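Long-range contacts in 3-oxoacyl-[acyl-carrier-protein] synthase 2 (Rickettsia rickettsii, PDB 4JGA), which probably catalyses the elongating condensation of fatty acid synthesis, in which malonyl-ACP is joined to a growing acyl-ACP chain to give 3-oxoacyl-ACP: residues V19-G24 with V260-E265; S242-K247 with P386-L391; I281-T286 with A427-K432; I320-A325 with D413-N418; S356-I361 with S370-F375. All blocks are in the same frame, centred on the assembly; numbering follows the deposited sequence. Where two conformers were deposited one is given.

Contact 1. Residues V19-G24 with V260-E265; sequences VITGLG and VVVLEE
Thr21 and Glu264 meet at the closest side-chain approach between the two antiparallel strands. Thr21 OG1 donates to Glu264 OE1 over 3.0 Å, striking the carboxylate oxygen nearly along its C-O axis, while the two side chains cross at about a right angle. The first torsion of Thr21 (61°) sets OG1 between the backbone N and carbonyl carbon, and CG2 comes 3.3 Å from the same OE1. Glu264 reaches over in an extended chain; its other oxygen, OE2, is taken by His268 and by Arg272.

Next to this pair the register slips by one: Thr21 and Gly22 both lie opposite Val262, a classic beta bulge. Thr21 N donates to Val262 O at 2.9 Å, whereas Val262 N reaches Gly22 O from 39° out of the carbonyl plane. The strands, 18-26 and 257-265, are central members of the mixed sheet of the thiolase-like fold, and their short axes come within 4.6 Å.

Packing is looser on the face carrying Ile20, Leu23, Val261 and Leu263. The Ile20 and Leu263 side chains lie side by side, Ile20 CG1 3.9 Å from Leu263 CD2; Leu23 CD2 lies 4.0 Å from Val261 CG1, and Ile20 CG2 is 4.5 Å from Val261 CB. No solvent side exists here, since every touching residue is buried: Phe373 and Ile374 of helix 368-382 cover this face, and Ala269 of helix 266-271 covers Thr21 and Glu264.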
# COMPACT_ATOMS: atom_id res chain seq x y z
N VAL A 19 -12.76 4.65 18.36
CA VAL A 19 -13.44 5.91 18.17
C VAL A 19 -12.57 6.86 17.36
O VAL A 19 -11.35 6.64 17.20
CB VAL A 19 -13.86 6.55 19.53
CG1 VAL A 19 -14.90 5.68 20.23
CG2 VAL A 19 -12.69 6.78 20.45
N ILE A 20 -13.23 7.87 16.81
CA ILE A 20 -12.63 8.89 15.99
C ILE A 20 -12.43 10.13 16.87
O ILE A 20 -13.43 10.71 17.36
CB ILE A 20 -13.58 9.28 14.85
CG1 ILE A 20 -14.04 8.05 14.03
CG2 ILE A 20 -12.91 10.29 13.93
CD1 ILE A 20 -15.30 8.31 13.20
N THR A 21 -11.17 10.55 17.05
CA THR A 21 -10.86 11.66 17.93
C THR A 21 -10.19 12.85 17.23
O THR A 21 -9.86 13.83 17.91
CB THR A 21 -9.95 11.21 19.08
OG1 THR A 21 -8.71 10.69 18.55
CG2 THR A 21 -10.65 10.09 19.92
N GLY A 22 -9.98 12.79 15.92
CA GLY A 22 -9.39 13.92 15.17
C GLY A 22 -9.69 13.87 13.69
O GLY A 22 -9.72 12.78 13.12
N LEU A 23 -9.93 15.04 13.07
CA LEU A 23 -10.24 15.15 11.64
C LEU A 23 -9.33 16.17 10.97
O LEU A 23 -9.00 17.21 11.56
CB LEU A 23 -11.67 15.59 11.39
CG LEU A 23 -12.79 14.89 12.18
CD1 LEU A 23 -14.12 15.59 11.92
CD2 LEU A 23 -12.89 13.41 11.81
N GLY A 24 -8.92 15.84 9.75
CA GLY A 24 -8.06 16.71 8.92
C GLY A 24 -8.44 16.63 7.45
O GLY A 24 -8.63 15.52 6.91
N VAL A 260 -7.46 12.79 6.56
CA VAL A 260 -6.80 12.02 7.59
C VAL A 260 -7.59 12.10 8.87
O VAL A 260 -8.12 13.16 9.21
CB VAL A 260 -5.36 12.50 7.81
CG1 VAL A 260 -4.71 11.71 8.93
CG2 VAL A 260 -4.56 12.31 6.53
N VAL A 261 -7.64 10.98 9.59
CA VAL A 261 -8.28 10.92 10.92
C VAL A 261 -7.34 10.34 11.97
O VAL A 261 -6.36 9.65 11.64
CB VAL A 261 -9.61 10.12 10.89
CG1 VAL A 261 -10.60 10.74 9.91
CG2 VAL A 261 -9.39 8.65 10.52
N VAL A 262 -7.62 10.66 13.22
CA VAL A 262 -7.07 9.96 14.36
C VAL A 262 -8.15 9.01 14.88
O VAL A 262 -9.27 9.43 15.18
CB VAL A 262 -6.62 10.92 15.48
CG1 VAL A 262 -5.95 10.17 16.62
CG2 VAL A 262 -5.67 11.98 14.90
N LEU A 263 -7.77 7.73 14.93
CA LEU A 263 -8.55 6.68 15.57
C LEU A 263 -7.88 6.28 16.86
O LEU A 263 -6.65 6.30 16.98
CB LEU A 263 -8.70 5.45 14.68
CG LEU A 263 -9.30 5.65 13.28
CD1 LEU A 263 -9.46 4.27 12.65
CD2 LEU A 263 -10.62 6.43 13.29
N GLU A 264 -8.69 5.90 17.83
CA GLU A 264 -8.20 5.70 19.16
C GLU A 264 -9.03 4.66 19.90
O GLU A 264 -10.27 4.60 19.75
CB GLU A 264 -8.20 7.04 19.87
CG GLU A 264 -7.60 7.04 21.27
CD GLU A 264 -7.32 8.45 21.79
OE1 GLU A 264 -7.64 9.44 21.06
OE2 GLU A 264 -6.77 8.56 22.91
N GLU A 265 -8.35 3.84 20.70
CA GLU A 265 -9.05 2.86 21.53
C GLU A 265 -9.94 3.65 22.53
O GLU A 265 -9.54 4.67 23.07
CB GLU A 265 -8.06 1.97 22.27
CG GLU A 265 -8.69 0.82 23.02
CD GLU A 265 -9.19 1.18 24.41
OE1 GLU A 265 -8.52 1.98 25.10
OE2 GLU A 265 -10.26 0.67 24.81

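Contact 2. Residues S242-K247 with P386-L391; sequences SRPWDK and PPTLNL
Asn390 O sits over one face of the Arg243 guanidinium, 3.2 Å above its plane and offset toward the rim, while Asp246 OD2 lies at the edge, in plane. That edge contact is a salt bridge, with Arg243 NE 3.0 Å from Asp246 OD2; the oxygen is approached from well above its own carboxylate plane. The Asn390 amide is turned 23° from the guanidinium, and the two side chains cross at about a right angle; Arg243 CB and Asn390 CB are 3.5 Å apart. A bend at chi3 (-47°) folds the arginine back over the asparagine. The Trp245 ring has Pro244 CB over one face and Thr388 OG1, itself hydrogen-bonded to Leu402 O, in plane at its edge, 3.7 Å from Trp245 CZ3.

One direct hydrogen bond joins the segments: Asn390 ND2 to Ser242 O, 2.8 Å and almost straight at 175°. The acceptor lies in the amide plane, although the donor stands above the plane of the Ser242 carbonyl. A water provides a second link, accepting from Arg243 NH1 and donating to Asn390 OD1. Leu391 CD1 lies against the backbone of the 243-246 turn, 3.6 Å from Pro244 O.

Two type II beta turns, Arg243 to Asp246 and Thr388 to Leu391, thus meet across the two family halves of the ketoacyl synthase. Arg243 also pairs with Asp392 and donates through NH1 to Lys240 O, and Asp246 OD1 accepts from Thr393 N. Around them, Trp245 packs on Leu338 of helix 331-345 and Met354 of strand 353-355, while Pro244 rests on Ser359 of helix 358-361.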
# COMPACT_ATOMS: atom_id res chain seq x y z
N SER A 242 -19.78 16.92 -12.67
CA SER A 242 -19.89 15.78 -11.75
C SER A 242 -21.35 15.71 -11.28
O SER A 242 -21.80 16.53 -10.47
CB SER A 242 -18.92 15.94 -10.60
OG SER A 242 -18.86 14.79 -9.79
N ARG A 243 -22.09 14.74 -11.83
CA ARG A 243 -23.55 14.66 -11.68
C ARG A 243 -24.04 13.23 -11.40
O ARG A 243 -24.76 12.63 -12.21
CB ARG A 243 -24.25 15.29 -12.89
CG ARG A 243 -23.77 14.82 -14.26
CD ARG A 243 -24.10 15.85 -15.34
NE ARG A 243 -25.48 16.33 -15.27
CZ ARG A 243 -25.89 17.57 -14.97
NH1 ARG A 243 -25.05 18.57 -14.72
NH2 ARG A 243 -27.20 17.82 -14.93
N PRO A 244 -23.66 12.71 -10.23
CA PRO A 244 -23.98 11.32 -9.91
C PRO A 244 -25.47 11.02 -10.00
O PRO A 244 -26.30 11.80 -9.53
CB PRO A 244 -23.44 11.14 -8.47
CG PRO A 244 -22.44 12.25 -8.31
CD PRO A 244 -23.02 13.40 -9.10
N TRP A 245 -25.76 9.90 -10.65
CA TRP A 245 -27.11 9.38 -10.92
C TRP A 245 -27.97 10.25 -11.85
O TRP A 245 -29.15 9.95 -12.04
CB TRP A 245 -27.84 9.04 -9.63
CG TRP A 245 -27.05 8.19 -8.73
CD1 TRP A 245 -26.72 6.85 -8.90
CD2 TRP A 245 -26.45 8.59 -7.50
NE1 TRP A 245 -25.94 6.41 -7.83
CE2 TRP A 245 -25.77 7.45 -6.96
CE3 TRP A 245 -26.41 9.79 -6.79
CZ2 TRP A 245 -25.08 7.50 -5.78
CZ3 TRP A 245 -25.72 9.82 -5.59
CH2 TRP A 245 -25.08 8.69 -5.09
N ASP A 246 -27.39 11.34 -12.38
CA ASP A 246 -28.09 12.20 -13.33
C ASP A 246 -28.01 11.55 -14.71
O ASP A 246 -27.01 10.91 -15.06
CB ASP A 246 -27.48 13.60 -13.39
CG ASP A 246 -28.30 14.55 -14.24
OD1 ASP A 246 -29.29 15.11 -13.70
OD2 ASP A 246 -27.96 14.71 -15.45
N LYS A 247 -29.08 11.69 -15.47
CA LYS A 247 -29.15 11.12 -16.81
C LYS A 247 -28.09 11.65 -17.73
O LYS A 247 -27.77 10.98 -18.71
CB LYS A 247 -30.53 11.34 -17.43
CG LYS A 247 -31.56 10.37 -16.87
CD LYS A 247 -32.82 10.26 -17.70
CE LYS A 247 -33.82 9.37 -17.00
NZ LYS A 247 -35.12 9.39 -17.66
N PRO A 386 -25.14 15.98 3.29
CA PRO A 386 -24.71 16.84 2.21
C PRO A 386 -25.41 16.49 0.89
O PRO A 386 -25.83 15.34 0.70
CB PRO A 386 -23.20 16.60 2.16
CG PRO A 386 -23.01 15.26 2.71
CD PRO A 386 -24.11 15.02 3.70
N PRO A 387 -25.55 17.47 -0.03
CA PRO A 387 -26.32 17.30 -1.27
C PRO A 387 -25.59 16.53 -2.39
O PRO A 387 -24.36 16.53 -2.47
CB PRO A 387 -26.54 18.74 -1.72
CG PRO A 387 -25.30 19.44 -1.26
CD PRO A 387 -24.92 18.79 0.05
N THR A 388 -26.36 15.86 -3.24
CA THR A 388 -25.84 15.46 -4.52
C THR A 388 -26.12 16.63 -5.47
O THR A 388 -27.25 16.85 -5.92
CB THR A 388 -26.50 14.18 -5.03
OG1 THR A 388 -26.33 13.14 -4.05
CG2 THR A 388 -25.87 13.77 -6.32
N LEU A 389 -25.09 17.42 -5.72
CA LEU A 389 -25.19 18.50 -6.69
C LEU A 389 -25.45 17.95 -8.08
O LEU A 389 -25.13 16.77 -8.39
CB LEU A 389 -23.93 19.36 -6.69
CG LEU A 389 -23.57 20.06 -5.37
CD1 LEU A 389 -22.34 20.92 -5.59
CD2 LEU A 389 -24.74 20.91 -4.89
N ASN A 390 -26.05 18.80 -8.92
CA ASN A 390 -26.27 18.50 -10.34
C ASN A 390 -27.30 17.39 -10.64
O ASN A 390 -27.48 17.02 -11.79
CB ASN A 390 -24.95 18.19 -11.06
CG ASN A 390 -24.01 19.38 -11.05
OD1 ASN A 390 -24.45 20.51 -11.26
ND2 ASN A 390 -22.73 19.15 -10.76
N LEU A 391 -28.01 16.94 -9.62
CA LEU A 391 -29.00 15.89 -9.81
C LEU A 391 -30.30 16.51 -10.29
O LEU A 391 -31.28 16.65 -9.54
CB LEU A 391 -29.16 15.06 -8.53
CG LEU A 391 -30.02 13.79 -8.65
CD1 LEU A 391 -29.68 12.99 -9.90
CD2 LEU A 391 -29.89 12.96 -7.37
O HOH W 1 -26.33 20.87 -13.40

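Contact 3. Residues I281-T286 with A427-K432; sequences IGYGST and ASLVIK
Val430 O accepts two backbone N-H groups from the same face of its plane, Ile281 N at 2.9 Å and Gly282 N at a longer 3.3 Å. The return bond, Val430 N to Gly282 O, measures 2.8 Å and is nearly straight (170°). Because Ile281 and Gly282 both lie opposite Val430, this is a classic beta bulge; beyond it Gly284 and Ser428 exchange a regular pair of bonds.

Side chains form the next layer. Ile281 CG1 lies between its backbone N and carbonyl carbon (chi1 54°), a position that brings it to 3.7 Å from Val430 CG1 and lets CD1 meet Lys432 CB at 3.9 Å. Strands 278-287 and 425-432 are antiparallel neighbours in the large mixed sheet, with 174° between the short axes. On the face with Tyr283 and Leu429 these two side chains lie side by side, Tyr283 CD1 being 3.7 Å from Leu429 CD2, and Ser428 O sits in plane at the tyrosine ring's edge.

Further out, Tyr283 OH is hydrogen-bonded to Asp194 of helix 187-200, which fixes the ring's far end, and Ser428 OG is bonded to Asn418. Ser285 OG reaches Gln179 of the second subunit, placing this strand pair beside the dimer interface.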
# COMPACT_ATOMS: atom_id res chain seq x y z
N ILE A 281 -17.59 1.05 13.73
CA ILE A 281 -18.13 -0.21 14.19
C ILE A 281 -18.16 -1.30 13.13
O ILE A 281 -18.34 -2.46 13.47
CB ILE A 281 -19.56 -0.06 14.80
CG1 ILE A 281 -20.54 0.63 13.84
CG2 ILE A 281 -19.51 0.67 16.12
CD1 ILE A 281 -21.98 0.48 14.30
N GLY A 282 -18.04 -0.94 11.87
CA GLY A 282 -18.10 -1.92 10.81
C GLY A 282 -17.19 -1.62 9.66
O GLY A 282 -17.04 -0.45 9.26
N TYR A 283 -16.64 -2.70 9.09
CA TYR A 283 -15.70 -2.63 7.97
C TYR A 283 -15.90 -3.85 7.07
O TYR A 283 -15.76 -4.99 7.54
CB TYR A 283 -14.27 -2.64 8.48
CG TYR A 283 -13.11 -2.63 7.47
CD1 TYR A 283 -13.21 -2.04 6.21
CD2 TYR A 283 -11.87 -3.15 7.84
CE1 TYR A 283 -12.13 -2.00 5.35
CE2 TYR A 283 -10.77 -3.09 6.99
CZ TYR A 283 -10.90 -2.52 5.76
OH TYR A 283 -9.79 -2.49 4.93
N GLY A 284 -16.23 -3.59 5.81
CA GLY A 284 -16.36 -4.62 4.79
C GLY A 284 -15.30 -4.40 3.72
O GLY A 284 -15.06 -3.26 3.31
N SER A 285 -14.67 -5.48 3.27
CA SER A 285 -13.62 -5.42 2.27
C SER A 285 -13.69 -6.64 1.35
O SER A 285 -13.50 -7.75 1.81
CB SER A 285 -12.24 -5.37 2.94
OG SER A 285 -11.22 -5.35 1.96
N THR A 286 -13.96 -6.43 0.08
CA THR A 286 -14.24 -7.51 -0.84
C THR A 286 -13.61 -7.25 -2.21
O THR A 286 -13.14 -6.14 -2.50
CB THR A 286 -15.76 -7.64 -1.06
OG1 THR A 286 -16.25 -6.43 -1.65
CG2 THR A 286 -16.50 -7.87 0.23
N ALA A 427 -14.45 -1.28 -0.44
CA ALA A 427 -14.42 -1.09 0.99
C ALA A 427 -15.64 -0.29 1.45
O ALA A 427 -16.01 0.72 0.81
CB ALA A 427 -13.13 -0.41 1.39
N SER A 428 -16.26 -0.75 2.53
CA SER A 428 -17.37 -0.04 3.18
C SER A 428 -17.09 0.10 4.67
O SER A 428 -16.58 -0.84 5.31
CB SER A 428 -18.70 -0.77 2.99
OG SER A 428 -19.07 -0.73 1.63
N LEU A 429 -17.40 1.28 5.19
CA LEU A 429 -17.20 1.59 6.59
C LEU A 429 -18.53 2.04 7.22
O LEU A 429 -19.30 2.77 6.59
CB LEU A 429 -16.16 2.69 6.72
CG LEU A 429 -14.72 2.26 6.37
CD1 LEU A 429 -13.82 3.49 6.13
CD2 LEU A 429 -14.16 1.33 7.44
N VAL A 430 -18.79 1.57 8.44
CA VAL A 430 -19.93 2.00 9.22
C VAL A 430 -19.46 2.74 10.49
O VAL A 430 -18.63 2.24 11.26
CB VAL A 430 -20.85 0.84 9.63
CG1 VAL A 430 -21.99 1.32 10.54
CG2 VAL A 430 -21.42 0.16 8.41
N ILE A 431 -20.06 3.90 10.71
CA ILE A 431 -19.77 4.74 11.84
C ILE A 431 -21.06 4.97 12.59
O ILE A 431 -22.12 5.13 11.98
CB ILE A 431 -19.30 6.12 11.39
CG1 ILE A 431 -18.02 6.00 10.60
CG2 ILE A 431 -19.03 7.01 12.59
CD1 ILE A 431 -17.69 7.35 9.91
N LYS A 432 -20.97 5.05 13.90
CA LYS A 432 -22.13 5.41 14.66
C LYS A 432 -21.84 6.54 15.62
O LYS A 432 -20.74 6.72 16.08
CB LYS A 432 -22.73 4.17 15.36
CG LYS A 432 -22.21 3.92 16.73
CD LYS A 432 -22.95 2.82 17.44
CE LYS A 432 -22.28 2.57 18.77
NZ LYS A 432 -23.10 1.76 19.71

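Contact 4. Residues I320-A325 with D413-N418; sequences IDYINA and DYVLSN. With K (potassium ion), chain C; NA (sodium ion), chain E.
Asn324 and Ser417, paired across the strands, bind the potassium ion together: Asn324 OD1 at 2.7 Å and Ser417 OG at 2.9 Å, helped by backbone O atoms of Asn324, Ala325 and Asn418. Both side chains place their ligand branch anti to the backbone N (-172° for Asn324 CG, -177° for Ser417 OG), both on the same face of the sheet; Glu372 OE1 supplies the sixth bond. At the other end of the contact Asp321 OD1 binds the sodium ion at 2.6 Å, with Asp318 O and two waters.

Side-chain hydrogen bonds come next. Asp321 OD2 accepts Asp413 N at 2.8 Å and Tyr414 N at 3.3 Å, both on its anti side and out of the carboxylate plane. Lys411 forms a salt bridge to the same oxygen, which would probably ease the proximity of the two negative charges, Asp321 and Asp413. Near the potassium ion Asn324 ND2 donates to Tyr322 OH, which is also hydrogen-bonded to Ser355 OG.

The backbone bonds are those of a parallel pair, strand 322-324 with strand 414-421, in the C-terminal half of the thiolase-like fold; the short axes of 322-324 and 414-418 are 21° apart. Leu416 N meets Tyr322 O at 3.0 Å, and Leu416 O accepts Asn324 N at 2.8 Å.

Apolar contacts split by face. Tyr322 CD2 lies alongside Val415 CG1 at 3.8 Å, on the potassium side, where Ser376 of helix 368-382 covers Val415. On the other face the Ile320 side chain slants across Leu416, against Phe345 of helix 331-345.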
# COMPACT_ATOMS: atom_id res chain seq x y z
N ILE A 320 -29.21 2.07 9.38
CA ILE A 320 -28.46 3.09 8.66
C ILE A 320 -29.37 4.29 8.43
O ILE A 320 -30.53 4.13 8.04
CB ILE A 320 -27.97 2.56 7.31
CG1 ILE A 320 -26.94 1.44 7.53
CG2 ILE A 320 -27.37 3.66 6.46
CD1 ILE A 320 -25.69 1.88 8.25
N ASP A 321 -28.87 5.50 8.66
CA ASP A 321 -29.65 6.74 8.35
C ASP A 321 -29.19 7.45 7.08
O ASP A 321 -30.00 8.05 6.35
CB ASP A 321 -29.56 7.68 9.53
CG ASP A 321 -30.17 7.11 10.78
OD1 ASP A 321 -31.32 6.60 10.71
OD2 ASP A 321 -29.50 7.16 11.83
N TYR A 322 -27.89 7.39 6.83
CA TYR A 322 -27.29 8.12 5.70
C TYR A 322 -26.16 7.29 5.12
O TYR A 322 -25.43 6.62 5.87
CB TYR A 322 -26.81 9.52 6.12
CG TYR A 322 -25.91 10.18 5.09
CD1 TYR A 322 -26.43 10.61 3.88
CD2 TYR A 322 -24.53 10.33 5.31
CE1 TYR A 322 -25.61 11.19 2.92
CE2 TYR A 322 -23.72 10.93 4.35
CZ TYR A 322 -24.27 11.35 3.16
OH TYR A 322 -23.48 11.91 2.17
N ILE A 323 -26.06 7.32 3.79
CA ILE A 323 -25.04 6.63 3.03
C ILE A 323 -24.29 7.65 2.19
O ILE A 323 -24.88 8.40 1.40
CB ILE A 323 -25.65 5.59 2.07
CG1 ILE A 323 -26.47 4.58 2.85
CG2 ILE A 323 -24.56 4.91 1.21
CD1 ILE A 323 -27.28 3.66 1.98
N ASN A 324 -22.98 7.71 2.41
CA ASN A 324 -22.12 8.49 1.56
C ASN A 324 -21.60 7.54 0.49
O ASN A 324 -20.75 6.67 0.76
CB ASN A 324 -20.97 9.15 2.34
CG ASN A 324 -20.19 10.13 1.46
OD1 ASN A 324 -19.25 9.72 0.75
ND2 ASN A 324 -20.59 11.43 1.48
N ALA A 325 -22.16 7.68 -0.70
CA ALA A 325 -21.92 6.79 -1.79
C ALA A 325 -20.49 6.96 -2.34
O ALA A 325 -19.81 7.95 -2.04
CB ALA A 325 -22.94 7.07 -2.88
N ASP A 413 -27.62 8.81 13.09
CA ASP A 413 -26.91 8.10 14.15
C ASP A 413 -26.00 7.02 13.57
O ASP A 413 -25.05 6.64 14.22
CB ASP A 413 -27.91 7.47 15.10
CG ASP A 413 -28.61 8.51 16.00
OD1 ASP A 413 -28.08 9.61 16.23
OD2 ASP A 413 -29.71 8.22 16.44
N TYR A 414 -26.33 6.48 12.42
CA TYR A 414 -25.49 5.50 11.79
C TYR A 414 -25.29 5.89 10.35
O TYR A 414 -26.26 6.21 9.63
CB TYR A 414 -26.14 4.12 11.82
CG TYR A 414 -26.27 3.49 13.18
CD1 TYR A 414 -27.35 3.79 14.02
CD2 TYR A 414 -25.34 2.56 13.61
CE1 TYR A 414 -27.49 3.17 15.26
CE2 TYR A 414 -25.46 1.96 14.85
CZ TYR A 414 -26.52 2.26 15.65
OH TYR A 414 -26.59 1.64 16.86
N VAL A 415 -24.04 5.82 9.91
CA VAL A 415 -23.68 6.16 8.54
C VAL A 415 -22.84 5.06 7.90
O VAL A 415 -21.96 4.48 8.54
CB VAL A 415 -22.88 7.45 8.49
CG1 VAL A 415 -22.40 7.73 7.05
CG2 VAL A 415 -23.73 8.60 9.00
N LEU A 416 -23.15 4.76 6.64
CA LEU A 416 -22.39 3.84 5.80
C LEU A 416 -21.68 4.67 4.71
O LEU A 416 -22.30 5.53 4.06
CB LEU A 416 -23.33 2.82 5.13
CG LEU A 416 -22.74 1.90 4.06
CD1 LEU A 416 -21.81 0.88 4.67
CD2 LEU A 416 -23.83 1.17 3.30
N SER A 417 -20.40 4.39 4.48
CA SER A 417 -19.65 5.05 3.42
C SER A 417 -18.92 4.01 2.56
O SER A 417 -18.22 3.16 3.07
CB SER A 417 -18.63 6.04 4.03
OG SER A 417 -17.93 6.74 3.01
N ASN A 418 -19.13 4.10 1.25
CA ASN A 418 -18.58 3.19 0.28
C ASN A 418 -17.41 3.77 -0.53
O ASN A 418 -17.41 4.95 -0.87
CB ASN A 418 -19.67 2.81 -0.72
CG ASN A 418 -20.82 2.03 -0.11
OD1 ASN A 418 -20.69 1.38 0.93
ND2 ASN A 418 -21.96 2.12 -0.75
K K C . -18.16 7.30 0.16
NA NA E . -32.67 4.48 10.21
O HOH W 2 -33.49 5.52 8.01
O HOH W 3 -35.28 3.13 10.31

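Contact 5. Residues S356-I361 with S370-F375; sequences STKSSI and SVEFIF. With K (potassium ion), chain C.
The potassium site's carboxylate, Glu372 on helix 368-382, is gripped from across by Lys358 of the short helix 358-361. Lys358 NZ reaches the syn lone pair of Glu372 OE2 at 2.8 Å in a salt bridge, while Glu372 OE1 binds the potassium ion at 2.6 Å. Held by the ion at OE1 and by Lys358 and a water at OE2, the carboxylate is restrained in rotation. The lysine chain bends at its last torsion (60°), turning NZ inward, where it is also bonded to His326 O. The water donates to Glu372 OE2 and lies 2.6 Å from Thr357 OG1.

Before the turn into the short helix, Ser356 OG accepts from Lys358 N at 3.2 Å, a capping bond. Helix 368-382, against which the short helix leans, is a buried helix of the thiolase-like fold, packed on strands 18-26 and 425-432.

Beside the polar group, Phe375 offers its ring edge to both neighbours. Thr357 OG1 is 3.4 Å from its CD2, and Ile361 CD1 is 4.0 Å from its CE2. Ile361 and Val371 reach toward each other tip to tip, CD1 to CG1 at 3.8 Å, and Ile40 of helix 33-41 covers Thr357, Ile361 and Phe375.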
# COMPACT_ATOMS: atom_id res chain seq x y z
N SER A 356 -23.72 11.70 -2.91
CA SER A 356 -22.34 11.68 -3.33
C SER A 356 -21.78 13.08 -3.21
O SER A 356 -22.23 14.03 -3.87
CB SER A 356 -22.18 11.23 -4.77
OG SER A 356 -20.83 11.38 -5.13
N THR A 357 -20.78 13.21 -2.36
CA THR A 357 -20.07 14.48 -2.25
C THR A 357 -19.05 14.67 -3.36
O THR A 357 -18.45 15.73 -3.48
CB THR A 357 -19.38 14.58 -0.88
OG1 THR A 357 -18.73 13.34 -0.56
CG2 THR A 357 -20.41 14.90 0.17
N LYS A 358 -18.84 13.65 -4.20
CA LYS A 358 -18.00 13.82 -5.39
C LYS A 358 -18.69 14.78 -6.36
O LYS A 358 -18.06 15.31 -7.25
CB LYS A 358 -17.74 12.50 -6.08
CG LYS A 358 -16.92 11.50 -5.26
CD LYS A 358 -16.44 10.35 -6.14
CE LYS A 358 -15.48 9.40 -5.45
NZ LYS A 358 -16.11 8.78 -4.27
N SER A 359 -20.01 14.96 -6.19
CA SER A 359 -20.78 15.98 -6.91
C SER A 359 -20.21 17.39 -6.68
O SER A 359 -20.40 18.28 -7.53
CB SER A 359 -22.26 15.94 -6.50
OG SER A 359 -22.47 16.44 -5.19
N SER A 360 -19.51 17.59 -5.56
CA SER A 360 -18.92 18.88 -5.24
C SER A 360 -17.42 18.96 -5.48
O SER A 360 -16.94 19.94 -6.05
CB SER A 360 -19.20 19.29 -3.81
OG SER A 360 -18.22 20.21 -3.39
N ILE A 361 -16.67 17.95 -5.05
CA ILE A 361 -15.20 18.03 -5.11
C ILE A 361 -14.55 17.11 -6.12
O ILE A 361 -13.32 17.10 -6.24
CB ILE A 361 -14.55 17.78 -3.73
CG1 ILE A 361 -14.87 16.39 -3.17
CG2 ILE A 361 -14.97 18.85 -2.75
CD1 ILE A 361 -14.09 16.04 -1.91
N SER A 370 -11.26 8.53 2.50
CA SER A 370 -10.99 9.08 3.81
C SER A 370 -11.61 10.46 3.98
O SER A 370 -12.17 10.78 5.03
CB SER A 370 -9.48 9.12 4.06
OG SER A 370 -8.80 9.83 3.05
N VAL A 371 -11.55 11.27 2.93
CA VAL A 371 -12.30 12.50 2.87
C VAL A 371 -13.80 12.24 3.14
O VAL A 371 -14.47 12.94 3.92
CB VAL A 371 -12.06 13.21 1.52
CG1 VAL A 371 -13.01 14.37 1.32
CG2 VAL A 371 -10.63 13.76 1.45
N GLU A 372 -14.34 11.23 2.47
CA GLU A 372 -15.76 10.95 2.59
C GLU A 372 -16.13 10.34 3.97
O GLU A 372 -17.25 10.56 4.47
CB GLU A 372 -16.18 10.04 1.45
CG GLU A 372 -16.27 10.82 0.14
CD GLU A 372 -16.09 9.97 -1.11
OE1 GLU A 372 -16.28 8.73 -1.03
OE2 GLU A 372 -15.76 10.57 -2.19
N PHE A 373 -15.21 9.59 4.55
CA PHE A 373 -15.33 9.12 5.92
C PHE A 373 -15.47 10.30 6.90
O PHE A 373 -16.27 10.27 7.82
CB PHE A 373 -14.13 8.26 6.28
CG PHE A 373 -14.13 7.74 7.71
CD1 PHE A 373 -13.56 8.47 8.72
CD2 PHE A 373 -14.72 6.52 8.02
CE1 PHE A 373 -13.54 8.02 10.03
CE2 PHE A 373 -14.71 6.05 9.32
CZ PHE A 373 -14.12 6.80 10.34
N ILE A 374 -14.65 11.32 6.69
CA ILE A 374 -14.74 12.55 7.47
C ILE A 374 -16.09 13.26 7.29
O ILE A 374 -16.75 13.64 8.29
CB ILE A 374 -13.55 13.46 7.15
CG1 ILE A 374 -12.27 12.81 7.71
CG2 ILE A 374 -13.76 14.84 7.74
CD1 ILE A 374 -10.95 13.39 7.22
N PHE A 375 -16.53 13.41 6.04
CA PHE A 375 -17.86 14.00 5.78
C PHE A 375 -18.95 13.21 6.50
O PHE A 375 -19.90 13.81 7.03
CB PHE A 375 -18.19 14.08 4.28
CG PHE A 375 -17.29 15.00 3.49
CD1 PHE A 375 -16.61 16.04 4.09
CD2 PHE A 375 -17.15 14.83 2.12
CE1 PHE A 375 -15.82 16.89 3.33
CE2 PHE A 375 -16.33 15.67 1.35
CZ PHE A 375 -15.68 16.70 1.97
K K C . -18.16 7.30 0.16
O HOH W 4 -16.53 13.30 -2.01

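Contacts 4 and 5 share the potassium ion: four of its binding residues lie in contact 4, the fifth, Glu372, in contact 5. Contact 3 borders contact 4 in the same sheet, centres 10 Å apart, joined by Leu429 O to Ser417 N at 2.9 Å. Contact 1 lies farther along that sheet and meets contact 5 through helix 368-382, where Val261 CG1 is 3.4 Å from Ile374 CG1. Contact 2 stands on the opposite side of the chain's centre from contact 1, about 29 Å away between centres, yet Leu389 N lies 2.8 Å from Ser359 OG of contact 5. The side chain of Trp245 is about 9 Å from the potassium ion.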